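PDB 2IVF: ethylbenzene dehydrogenase beta-subunit from Aromatoleum aromaticum, which is an iron-sulfur subunit with a ferredoxin-like 4Fe-4S dicluster domain, holding three iron/sulfur clusters and one Fe3-S4 cluster, probably for electron transfer. Local coordinates for residues G47-W53 with Y200-V204; C184-C190 with S205-E209. One frame throughout, in Å; residues are numbered along the deposited sequence.

Contact 1: residues G47-W53 with Y200-V204. With SF4 (iron/sulfur cluster), chain U.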
ATOM      1  N   GLY B  47      22.483  -6.191  11.735  1.00 25.88           N
ATOM      2  CA  GLY B  47      22.082  -6.520  13.077  1.00 26.07           C
ATOM      3  C   GLY B  47      20.849  -5.792  13.595  1.00 25.22           C
ATOM      4  O   GLY B  47      20.407  -6.100  14.676  1.00 25.48           O
ATOM      5  N   THR B  48      20.279  -4.848  12.826  1.00 25.05           N
ATOM      6  CA  THR B  48      19.044  -4.108  13.222  1.00 25.06           C
ATOM      7  C   THR B  48      17.847  -4.408  12.295  1.00 25.15           C
ATOM      8  O   THR B  48      16.745  -3.912  12.503  1.00 24.15           O
ATOM      9  CB  THR B  48      19.279  -2.600  13.170  1.00 24.70           C
ATOM     10  OG1 THR B  48      19.469  -2.194  11.799  1.00 22.84           O
ATOM     11  CG2 THR B  48      20.528  -2.173  14.059  1.00 23.77           C
ATOM     12  N   GLU B  49      18.083  -5.225  11.273  1.00 25.32           N
ATOM     13  CA  GLU B  49      17.114  -5.397  10.197  1.00 25.46           C
ATOM     14  C   GLU B  49      15.799  -5.967  10.664  1.00 25.30           C
ATOM     15  O   GLU B  49      14.760  -5.627  10.125  1.00 26.26           O
ATOM     16  CB  GLU B  49      17.702  -6.319   9.117  1.00 26.22           C
ATOM     17  CG  GLU B  49      18.945  -5.792   8.465  1.00 28.20           C
ATOM     18  CD  GLU B  49      20.212  -6.478   8.928  1.00 29.19           C
ATOM     19  OE1 GLU B  49      20.303  -6.872  10.123  1.00 27.69           O
ATOM     20  OE2 GLU B  49      21.111  -6.616   8.073  1.00 32.17           O
ATOM     21  N   HIS B  50      15.839  -6.841  11.663  1.00 24.29           N
ATOM     22  CA  HIS B  50      14.637  -7.355  12.281  1.00 24.72           C
ATOM     23  C   HIS B  50      13.908  -6.360  13.186  1.00 25.37           C
ATOM     24  O   HIS B  50      12.817  -6.646  13.605  1.00 25.98           O
ATOM     25  CB  HIS B  50      14.956  -8.565  13.138  1.00 24.60           C
ATOM     26  CG  HIS B  50      15.865  -8.276  14.302  1.00 25.24           C
ATOM     27  ND1 HIS B  50      17.208  -8.021  14.146  1.00 23.26           N
ATOM     28  CD2 HIS B  50      15.607  -8.143  15.629  1.00 23.93           C
ATOM     29  CE1 HIS B  50      17.751  -7.795  15.337  1.00 26.83           C
ATOM     30  NE2 HIS B  50      16.806  -7.887  16.256  1.00 23.56           N
ATOM     31  N   MET B  51      14.561  -5.261  13.564  1.00 25.06           N
ATOM     32  CA  MET B  51      13.994  -4.374  14.552  1.00 24.81           C
ATOM     33  C   MET B  51      13.006  -3.443  13.915  1.00 24.29           C
ATOM     34  O   MET B  51      13.343  -2.720  12.957  1.00 24.12           O
ATOM     35  CB  MET B  51      15.081  -3.540  15.187  1.00 24.71           C
ATOM     36  CG  MET B  51      16.221  -4.326  15.795  1.00 25.44           C
ATOM     37  SD  MET B  51      17.455  -3.178  16.458  1.00 25.07           S
ATOM     38  CE  MET B  51      18.685  -4.310  17.145  1.00 25.35           C
ATOM     39  N   ARG B  52      11.789  -3.448  14.453  1.00 23.79           N
ATOM     40  CA  ARG B  52      10.752  -2.482  14.092  1.00 23.96           C
ATOM     41  C   ARG B  52      10.457  -1.676  15.316  1.00 24.72           C
ATOM     42  O   ARG B  52       9.493  -1.930  16.048  1.00 24.51           O
ATOM     43  CB  ARG B  52       9.492  -3.192  13.554  1.00 24.49           C
ATOM     44  CG  ARG B  52       9.648  -3.690  12.143  1.00 24.23           C
ATOM     45  CD  ARG B  52      10.246  -5.094  12.128  1.00 27.44           C
ATOM     46  NE  ARG B  52      10.360  -5.613  10.763  1.00 23.29           N
ATOM     47  CZ  ARG B  52      10.774  -6.832  10.484  1.00 21.73           C
ATOM     48  NH1 ARG B  52      11.154  -7.636  11.455  1.00 23.16           N
ATOM     49  NH2 ARG B  52      10.829  -7.262   9.234  1.00 23.50           N
ATOM     50  N   TRP B  53      11.331  -0.712  15.561  1.00 23.94           N
ATOM     51  CA  TRP B  53      11.218   0.138  16.746  1.00 24.15           C
ATOM     52  C   TRP B  53       9.860   0.803  16.720  1.00 24.00           C
ATOM     53  O   TRP B  53       9.210   0.872  17.735  1.00 24.90           O
ATOM     54  CB  TRP B  53      12.293   1.191  16.801  1.00 22.52           C
ATOM     55  CG  TRP B  53      13.692   0.716  16.921  1.00 22.26           C
ATOM     56  CD1 TRP B  53      14.142  -0.536  17.265  1.00 22.95           C
ATOM     57  CD2 TRP B  53      14.859   1.538  16.799  1.00 23.00           C
ATOM     58  NE1 TRP B  53      15.492  -0.534  17.341  1.00 24.35           N
ATOM     59  CE2 TRP B  53      15.968   0.723  17.075  1.00 23.82           C
ATOM     60  CE3 TRP B  53      15.065   2.895  16.501  1.00 23.41           C
ATOM     61  CZ2 TRP B  53      17.265   1.192  17.002  1.00 19.55           C
ATOM     62  CZ3 TRP B  53      16.329   3.372  16.469  1.00 23.25           C
ATOM     63  CH2 TRP B  53      17.432   2.528  16.727  1.00 22.59           C
ATOM     64  N   TYR B 200      15.593  -4.563  21.663  1.00 24.58           N
ATOM     65  CA  TYR B 200      15.877  -5.562  20.651  1.00 23.69           C
ATOM     66  C   TYR B 200      17.377  -5.844  20.565  1.00 23.86           C
ATOM     67  O   TYR B 200      18.177  -4.935  20.414  1.00 23.11           O
ATOM     68  CB  TYR B 200      15.414  -5.093  19.257  1.00 24.58           C
ATOM     69  CG  TYR B 200      13.981  -4.642  19.217  1.00 24.50           C
ATOM     70  CD1 TYR B 200      12.972  -5.543  18.937  1.00 22.82           C
ATOM     71  CD2 TYR B 200      13.635  -3.345  19.566  1.00 25.50           C
ATOM     72  CE1 TYR B 200      11.621  -5.142  18.981  1.00 27.58           C
ATOM     73  CE2 TYR B 200      12.301  -2.938  19.606  1.00 25.30           C
ATOM     74  CZ  TYR B 200      11.303  -3.824  19.305  1.00 25.69           C
ATOM     75  OH  TYR B 200       9.978  -3.432  19.335  1.00 25.53           O
ATOM     76  N   PHE B 201      17.738  -7.111  20.605  1.00 22.99           N
ATOM     77  CA  PHE B 201      19.119  -7.491  20.508  1.00 22.51           C
ATOM     78  C   PHE B 201      19.623  -7.288  19.093  1.00 22.89           C
ATOM     79  O   PHE B 201      18.941  -7.632  18.135  1.00 21.26           O
ATOM     80  CB  PHE B 201      19.298  -8.944  20.892  1.00 21.63           C
ATOM     81  CG  PHE B 201      20.722  -9.366  21.022  1.00 21.61           C
ATOM     82  CD1 PHE B 201      21.618  -8.651  21.819  1.00 20.43           C
ATOM     83  CD2 PHE B 201      21.165 -10.505  20.387  1.00 21.25           C
ATOM     84  CE1 PHE B 201      22.915  -9.055  21.931  1.00 20.94           C
ATOM     85  CE2 PHE B 201      22.451 -10.933  20.526  1.00 21.64           C
ATOM     86  CZ  PHE B 201      23.342 -10.204  21.301  1.00 21.63           C
ATOM     87  N   ASN B 202      20.828  -6.735  18.996  1.00 23.26           N
ATOM     88  CA  ASN B 202      21.572  -6.610  17.729  1.00 23.55           C
ATOM     89  C   ASN B 202      22.682  -7.664  17.805  1.00 24.02           C
ATOM     90  O   ASN B 202      23.651  -7.517  18.542  1.00 24.73           O
ATOM     91  CB  ASN B 202      22.121  -5.199  17.594  1.00 23.77           C
ATOM     92  CG  ASN B 202      22.948  -4.991  16.357  1.00 23.74           C
ATOM     93  OD1 ASN B 202      23.593  -5.909  15.870  1.00 24.61           O
ATOM     94  ND2 ASN B 202      22.933  -3.766  15.834  1.00 22.81           N
ATOM     95  N   PRO B 203      22.506  -8.771  17.092  1.00 24.32           N
ATOM     96  CA  PRO B 203      23.448  -9.868  17.148  1.00 24.31           C
ATOM     97  C   PRO B 203      24.757  -9.601  16.455  1.00 24.32           C
ATOM     98  O   PRO B 203      25.662 -10.397  16.588  1.00 23.23           O
ATOM     99  CB  PRO B 203      22.699 -11.011  16.465  1.00 24.41           C
ATOM    100  CG  PRO B 203      21.740 -10.390  15.611  1.00 25.80           C
ATOM    101  CD  PRO B 203      21.383  -9.057  16.196  1.00 25.88           C
ATOM    102  N   VAL B 204      24.845  -8.513  15.689  1.00 24.19           N
ATOM    103  CA  VAL B 204      26.094  -8.080  15.082  1.00 23.57           C
ATOM    104  C   VAL B 204      26.963  -7.297  16.078  1.00 23.49           C
ATOM    105  O   VAL B 204      28.118  -7.661  16.339  1.00 22.77           O
ATOM    106  CB  VAL B 204      25.791  -7.293  13.799  1.00 23.35           C
ATOM    107  CG1 VAL B 204      27.044  -6.811  13.137  1.00 24.10           C
ATOM    108  CG2 VAL B 204      25.025  -8.244  12.814  1.00 23.52           C
TER
HETATM  109 FE1  SF4 U1359      11.434   5.878  17.911  1.00 24.74          FE
HETATM  110 FE2  SF4 U1359      11.842   5.131  15.425  1.00 24.78          FE
HETATM  111 FE3  SF4 U1359       9.688   6.621  16.027  1.00 26.01          FE
HETATM  112 FE4  SF4 U1359      12.108   7.797  16.048  1.00 23.99          FE
HETATM  113  S1  SF4 U1359      11.029   6.939  14.214  1.00 24.55           S
HETATM  114  S2  SF4 U1359      10.544   7.961  17.695  1.00 24.48           S
HETATM  115  S3  SF4 U1359      13.457   6.051  16.791  1.00 23.52           S
HETATM  116  S4  SF4 U1359      10.149   4.432  16.723  1.00 24.40           S
HETATM  117  O   HOH W   1       9.609  -0.798  19.890  1.00 17.98           O

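Contact 2: residues C184-C190 with S205-E209. With F3S (Fe3-s4 cluster), chain R; HEM (protoporphyrin IX containing Fe), chain X; GOL (glycerol), chain V.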
ATOM      1  N   CYS B 184      26.927  -1.170  26.812  1.00 25.05           N
ATOM      2  CA  CYS B 184      26.073  -2.354  26.640  1.00 24.48           C
ATOM      3  C   CYS B 184      26.917  -3.584  26.298  1.00 23.80           C
ATOM      4  O   CYS B 184      27.790  -3.531  25.434  1.00 22.82           O
ATOM      5  CB  CYS B 184      25.022  -2.150  25.550  1.00 24.59           C
ATOM      6  SG  CYS B 184      23.906  -3.579  25.364  1.00 22.15           S
ATOM      7  N   LYS B 185      26.649  -4.674  27.018  1.00 23.17           N
ATOM      8  CA  LYS B 185      27.364  -5.940  26.856  1.00 22.08           C
ATOM      9  C   LYS B 185      26.451  -6.997  26.239  1.00 21.68           C
ATOM     10  O   LYS B 185      26.842  -8.140  26.152  1.00 21.74           O
ATOM     11  CB  LYS B 185      27.822  -6.417  28.212  1.00 21.91           C
ATOM     12  CG  LYS B 185      28.811  -5.473  28.877  1.00 21.15           C
ATOM     13  CD  LYS B 185      29.176  -6.004  30.217  1.00 22.07           C
ATOM     14  CE  LYS B 185      30.153  -5.125  30.943  1.00 21.77           C
ATOM     15  NZ  LYS B 185      30.639  -5.851  32.137  1.00 23.41           N
ATOM     16  N   GLY B 186      25.211  -6.639  25.912  1.00 20.58           N
ATOM     17  CA  GLY B 186      24.266  -7.577  25.320  1.00 20.07           C
ATOM     18  C   GLY B 186      23.756  -8.639  26.304  1.00 20.02           C
ATOM     19  O   GLY B 186      23.397  -9.756  25.906  1.00 21.48           O
ATOM     20  N   HIS B 187      23.738  -8.321  27.603  1.00 19.10           N
ATOM     21  CA  HIS B 187      23.216  -9.266  28.588  1.00 18.81           C
ATOM     22  C   HIS B 187      21.737  -9.597  28.363  1.00 18.37           C
ATOM     23  O   HIS B 187      21.259 -10.673  28.713  1.00 19.43           O
ATOM     24  CB  HIS B 187      23.392  -8.733  30.016  1.00 17.86           C
ATOM     25  CG  HIS B 187      24.811  -8.573  30.458  1.00 17.28           C
ATOM     26  ND1 HIS B 187      25.839  -9.401  30.042  1.00 16.67           N
ATOM     27  CD2 HIS B 187      25.352  -7.738  31.385  1.00 18.71           C
ATOM     28  CE1 HIS B 187      26.953  -9.048  30.662  1.00 19.35           C
ATOM     29  NE2 HIS B 187      26.683  -8.052  31.492  1.00 15.50           N
ATOM     30  N   ARG B 188      20.984  -8.654  27.812  1.00 19.33           N
ATOM     31  CA  ARG B 188      19.547  -8.866  27.471  1.00 19.71           C
ATOM     32  C   ARG B 188      18.585  -9.116  28.653  1.00 19.49           C
ATOM     33  O   ARG B 188      17.425  -9.495  28.462  1.00 21.29           O
ATOM     34  CB  ARG B 188      19.427  -9.944  26.402  1.00 19.44           C
ATOM     35  CG  ARG B 188      19.857  -9.443  25.044  1.00 18.82           C
ATOM     36  CD  ARG B 188      20.070 -10.671  24.144  1.00 19.68           C
ATOM     37  NE  ARG B 188      21.383 -11.242  24.317  1.00 21.20           N
ATOM     38  CZ  ARG B 188      21.788 -12.379  23.767  1.00 20.25           C
ATOM     39  NH1 ARG B 188      20.983 -13.108  23.008  1.00 21.17           N
ATOM     40  NH2 ARG B 188      23.025 -12.770  23.972  1.00 21.93           N
ATOM     41  N   HIS B 189      19.009  -8.769  29.863  1.00 19.92           N
ATOM     42  CA  HIS B 189      18.071  -8.741  31.000  1.00 19.97           C
ATOM     43  C   HIS B 189      17.004  -7.692  30.752  1.00 20.42           C
ATOM     44  O   HIS B 189      15.827  -7.914  31.063  1.00 19.83           O
ATOM     45  CB  HIS B 189      18.819  -8.435  32.303  1.00 20.46           C
ATOM     46  CG  HIS B 189      19.927  -9.375  32.567  1.00 20.16           C
ATOM     47  ND1 HIS B 189      19.715 -10.721  32.755  1.00 20.03           N
ATOM     48  CD2 HIS B 189      21.259  -9.178  32.694  1.00 22.90           C
ATOM     49  CE1 HIS B 189      20.880 -11.314  32.962  1.00 21.59           C
ATOM     50  NE2 HIS B 189      21.828 -10.400  32.937  1.00 20.42           N
ATOM     51  N   CYS B 190      17.417  -6.568  30.159  1.00 20.13           N
ATOM     52  CA  CYS B 190      16.524  -5.454  29.807  1.00 20.67           C
ATOM     53  C   CYS B 190      15.456  -5.902  28.878  1.00 21.46           C
ATOM     54  O   CYS B 190      14.315  -5.491  28.995  1.00 23.39           O
ATOM     55  CB  CYS B 190      17.305  -4.318  29.146  1.00 19.67           C
ATOM     56  SG  CYS B 190      18.223  -4.853  27.633  1.00 20.80           S
ATOM     57  N   SER B 205      26.423  -6.227  16.639  1.00 23.67           N
ATOM     58  CA  SER B 205      27.124  -5.508  17.706  1.00 23.53           C
ATOM     59  C   SER B 205      27.134  -6.283  19.019  1.00 23.58           C
ATOM     60  O   SER B 205      27.979  -6.036  19.865  1.00 21.48           O
ATOM     61  CB  SER B 205      26.465  -4.152  17.943  1.00 23.47           C
ATOM     62  OG  SER B 205      25.085  -4.305  18.271  1.00 24.82           O
ATOM     63  N   GLN B 206      26.177  -7.175  19.195  1.00 24.37           N
ATOM     64  CA  GLN B 206      25.959  -7.858  20.459  1.00 24.95           C
ATOM     65  C   GLN B 206      25.642  -6.874  21.565  1.00 24.72           C
ATOM     66  O   GLN B 206      26.050  -7.020  22.707  1.00 23.73           O
ATOM     67  CB  GLN B 206      27.125  -8.766  20.783  1.00 25.76           C
ATOM     68  CG  GLN B 206      27.185  -9.954  19.823  1.00 27.74           C
ATOM     69  CD  GLN B 206      28.363 -10.833  20.089  1.00 27.32           C
ATOM     70  OE1 GLN B 206      28.337 -11.655  21.001  1.00 31.94           O
ATOM     71  NE2 GLN B 206      29.434 -10.654  19.300  1.00 30.63           N
ATOM     72  N   THR B 207      24.897  -5.851  21.188  1.00 24.16           N
ATOM     73  CA  THR B 207      24.298  -4.926  22.136  1.00 24.31           C
ATOM     74  C   THR B 207      22.824  -4.978  21.801  1.00 24.22           C
ATOM     75  O   THR B 207      22.429  -5.597  20.801  1.00 22.32           O
ATOM     76  CB  THR B 207      24.789  -3.466  21.919  1.00 24.75           C
ATOM     77  OG1 THR B 207      24.386  -3.042  20.603  1.00 24.29           O
ATOM     78  CG2 THR B 207      26.319  -3.326  22.116  1.00 24.94           C
ATOM     79  N   SER B 208      22.032  -4.395  22.682  1.00 23.50           N
ATOM     80  CA  SER B 208      20.635  -4.183  22.429  1.00 23.32           C
ATOM     81  C   SER B 208      20.364  -2.718  22.064  1.00 23.08           C
ATOM     82  O   SER B 208      21.057  -1.789  22.487  1.00 23.35           O
ATOM     83  CB  SER B 208      19.804  -4.624  23.634  1.00 23.89           C
ATOM     84  OG  SER B 208      19.915  -6.035  23.834  1.00 23.35           O
ATOM     85  N   GLU B 209      19.359  -2.557  21.217  1.00 23.75           N
ATOM     86  CA  GLU B 209      18.973  -1.276  20.720  1.00 24.12           C
ATOM     87  C   GLU B 209      17.466  -1.106  20.864  1.00 23.87           C
ATOM     88  O   GLU B 209      16.729  -2.060  21.093  1.00 25.26           O
ATOM     89  CB  GLU B 209      19.349  -1.163  19.267  1.00 24.04           C
ATOM     90  CG  GLU B 209      20.839  -1.265  19.015  1.00 24.87           C
ATOM     91  CD  GLU B 209      21.225  -0.683  17.703  1.00 25.05           C
ATOM     92  OE1 GLU B 209      20.983   0.529  17.483  1.00 29.55           O
ATOM     93  OE2 GLU B 209      21.816  -1.415  16.899  1.00 25.51           O
TER
HETATM   94 FE1  F3S R1356      22.836  -4.215  27.299  1.00 21.44          FE
HETATM   95 FE3  F3S R1356      22.201  -4.137  29.877  1.00 21.39          FE
HETATM   96 FE4  F3S R1356      20.400  -4.885  28.202  1.00 21.29          FE
HETATM   97  S1  F3S R1356      24.117  -4.867  28.962  1.00 22.48           S
HETATM   98  S2  F3S R1356      21.506  -5.794  26.473  1.00 20.68           S
HETATM   99  S3  F3S R1356      21.404  -2.916  28.270  1.00 22.85           S
HETATM  100  S4  F3S R1356      20.741  -5.789  30.196  1.00 22.04           S
HETATM  101  CHA HEM X1217      29.911 -10.091  35.416  1.00 23.93           C
HETATM  102  CHB HEM X1217      33.555 -13.064  36.540  1.00 25.67           C
HETATM  103  CHC HEM X1217      31.580 -14.143  40.832  1.00 24.88           C
HETATM  104  CHD HEM X1217      27.857 -11.291  39.617  1.00 23.17           C
HETATM  105  C1A HEM X1217      31.075 -10.802  35.379  1.00 25.57           C
HETATM  106  C2A HEM X1217      32.033 -10.754  34.313  1.00 26.18           C
HETATM  107  C3A HEM X1217      33.049 -11.572  34.629  1.00 26.11           C
HETATM  108  C4A HEM X1217      32.745 -12.164  35.898  1.00 24.28           C
HETATM  109  CMA HEM X1217      34.313 -11.862  33.797  1.00 24.83           C
HETATM  110  CAA HEM X1217      31.867  -9.875  33.057  1.00 27.29           C
HETATM  111  CBA HEM X1217      30.909 -10.529  32.082  1.00 27.84           C
HETATM  112  CGA HEM X1217      30.812  -9.635  30.883  1.00 27.24           C
HETATM  113  O1A HEM X1217      31.472  -8.560  30.840  1.00 27.18           O
HETATM  114  O2A HEM X1217      30.068 -10.005  29.957  1.00 28.08           O
HETATM  115  C1B HEM X1217      33.328 -13.650  37.759  1.00 26.10           C
HETATM  116  C2B HEM X1217      34.157 -14.661  38.372  1.00 25.25           C
HETATM  117  C3B HEM X1217      33.618 -14.960  39.559  1.00 25.13           C
HETATM  118  C4B HEM X1217      32.436 -14.145  39.741  1.00 25.42           C
HETATM  119  CMB HEM X1217      35.410 -15.271  37.709  1.00 24.86           C
HETATM  120  CAB HEM X1217      34.122 -15.998  40.568  1.00 25.83           C
HETATM  121  CBB HEM X1217      34.031 -15.808  41.880  1.00 24.53           C
HETATM  122  C1C HEM X1217      30.367 -13.504  40.852  1.00 24.73           C
HETATM  123  C2C HEM X1217      29.303 -13.730  41.809  1.00 22.00           C
HETATM  124  C3C HEM X1217      28.276 -12.930  41.436  1.00 25.09           C
HETATM  125  C4C HEM X1217      28.664 -12.222  40.237  1.00 24.12           C
HETATM  126  CMC HEM X1217      29.390 -14.678  43.030  1.00 24.50           C
HETATM  127  CAC HEM X1217      26.897 -12.725  42.095  1.00 24.32           C
HETATM  128  CBC HEM X1217      26.755 -12.766  43.419  1.00 26.14           C
HETATM  129  C1D HEM X1217      28.080 -10.691  38.422  1.00 22.71           C
HETATM  130  C2D HEM X1217      27.173  -9.725  37.854  1.00 21.65           C
HETATM  131  C3D HEM X1217      27.827  -9.345  36.526  1.00 23.48           C
HETATM  132  C4D HEM X1217      29.030 -10.136  36.448  1.00 23.70           C
HETATM  133  CMD HEM X1217      25.858  -9.199  38.494  1.00 22.21           C
HETATM  134  CAD HEM X1217      27.366  -8.356  35.454  1.00 22.28           C
HETATM  135  CBD HEM X1217      28.096  -7.039  35.665  1.00 23.59           C
HETATM  136  CGD HEM X1217      28.402  -6.355  34.372  1.00 25.18           C
HETATM  137  O1D HEM X1217      28.650  -5.126  34.422  1.00 27.57           O
HETATM  138  O2D HEM X1217      28.415  -7.031  33.319  1.00 28.04           O
HETATM  139  NA  HEM X1217      31.534 -11.671  36.339  1.00 25.71           N
HETATM  140  NB  HEM X1217      32.304 -13.351  38.626  1.00 25.90           N
HETATM  141  NC  HEM X1217      29.950 -12.584  39.896  1.00 23.81           N
HETATM  142  ND  HEM X1217      29.158 -10.917  37.573  1.00 23.05           N
HETATM  143 FE   HEM X1217      30.759 -12.107  38.121  1.00 25.19          FE
HETATM  144  C1  GOL V1215      27.114 -13.826  25.265  1.00 30.17           C
HETATM  145  O1  GOL V1215      26.501 -14.953  25.878  1.00 28.40           O
HETATM  146  C2  GOL V1215      26.130 -12.764  24.756  1.00 27.73           C
HETATM  147  O2  GOL V1215      25.297 -12.279  25.799  1.00 23.69           O
HETATM  148  C3  GOL V1215      26.825 -11.539  24.212  1.00 27.23           C
HETATM  149  O3  GOL V1215      27.920 -11.886  23.401  1.00 30.31           O

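Contact 1: residues G47-W53 with Y200-V204
Gly47 presses its bare backbone against Asn202 and Val204, the closest packing in this contact between a loop and the end of a strand. Gly47 CA lies 3.2 Å from Asn202 OD1. This tight spot is directly beside the exposed rim: Val204 is its outer wall, with CG2 3.4 Å from Gly47 CA, and the partly exposed Pro203 covers Gly47 O with CD. Asn202 holds CG anti to its own N (chi1 177°); OD1 accepts from Val204 N, closing an Asx turn, and from Ser205 N, while ND2 is hydrogen-bonded to Glu209 OE2. His50, within the type I turn from Thr48 to Met51, points toward the strand, and its NE2 gives Phe201 O a weak hydrogen bond of 2.9 Å, the oxygen lying at the ring edge. The Met51 chain, extended beyond CG (chi2 178°), slides past Tyr200 in the opposite direction, with CG 3.6 Å from Tyr200 CB and CE at the carbonyls of Tyr200 and Phe201. Its sulfur also receives a weak bond from Trp53 NE1.

Beyond Met51 the fit is looser, though buried. The five-membered ring of Trp53 and the Tyr200 ring are near parallel (29°) but slid apart, and a water bridges Trp53 O to Tyr200 OH. Trp53 lines the pocket of an iron/sulfur cluster, its CE3 meeting cluster atom S3 edge-on at 3.6 Å.

The loop, between helix 33-42 and strand 55-59, is anchored by Lys39 NZ to Met51 O. It packs Trp53 on Trp42 and Cys38 of that helix, while strand 199-202 pairs with strand 207-210.

Contact 2: residues C184-C190 with S205-E209
Gly186 and Thr207 bring their backbones together, CA to CA 4.1 Å, where two residues with positive phi, Gly186 and Gln206, turn the chain and Gly186 CA approaches Gln206 O at 3.2 Å. The segment 184-190 is a ferredoxin-type cluster-binding loop leading into helix 189-193, with Arg188 at the N-cap; His187 stands where the CX2CX2C signature has its middle cysteine, consistent with a three-iron cluster.

Cys184 directs its side chain toward the strand; with chi1 at -178° SG lies opposite the main-chain nitrogen, where it binds iron FE1 at 2.3 Å. The same sulfur accepts two backbone N-H bonds, one from Gly186 within the loop and one across the contact from Ser208 N, 3.4 Å long and nearly straight (164°). Such N-H...S bonds would be expected to stabilise negative charge on the thiolate. Cys190 SG ligates FE4, and Cys163 belongs to the same pocket. Thr207 CB and CG2 pack against Cys184, and Ser208 OG, buried here without a hydrogen-bond partner in the model, lies 3.1 Å from cluster sulfur S2.

On the haem side, His187 NE2 donates to propionate oxygen O2D at 2.7 Å, the acceptor lying at the ring edge. The extended Lys185 brings NZ to O2D as well, at 2.8 Å, and also to O1A of the other propionate, while its CB lies over one face of the His187 ring.

Arg188 bends at chi3. Its NH1 is held by the backbone of another protein chain, and its NE meets Gly186 O at 3.0 Å, almost straight (176°), with that oxygen in the guanidinium plane though the donor is tilted from the carbonyl plane.

Contacts 1 and 2, with centres 11 Å apart, share the two-stranded antiparallel sheet of strands 199-202 and 207-210. Asn202 N lies 2.7 Å from Thr207 O and Tyr200 O lies 2.8 Å from Glu209 N, both probable hydrogen bonds. The hairpin lies between two metal sites: in contact 1 Trp53 touches an iron/sulfur cluster, and in contact 2 Ser208 lies beside the Fe3-S4 cluster, which Cys184 and Cys190 ligate, while Lys185 and His187 bond the haem propionates; another protein chain also bonds the haem. Side chains add two ties: Phe201 makes a cation-pi contact with Arg188, and Thr48 CG2 packs 3.2 Å from Glu209 OE2. Glu209 also salt-bridges Arg45 and bonds Tyr68 of the alpha-subunit.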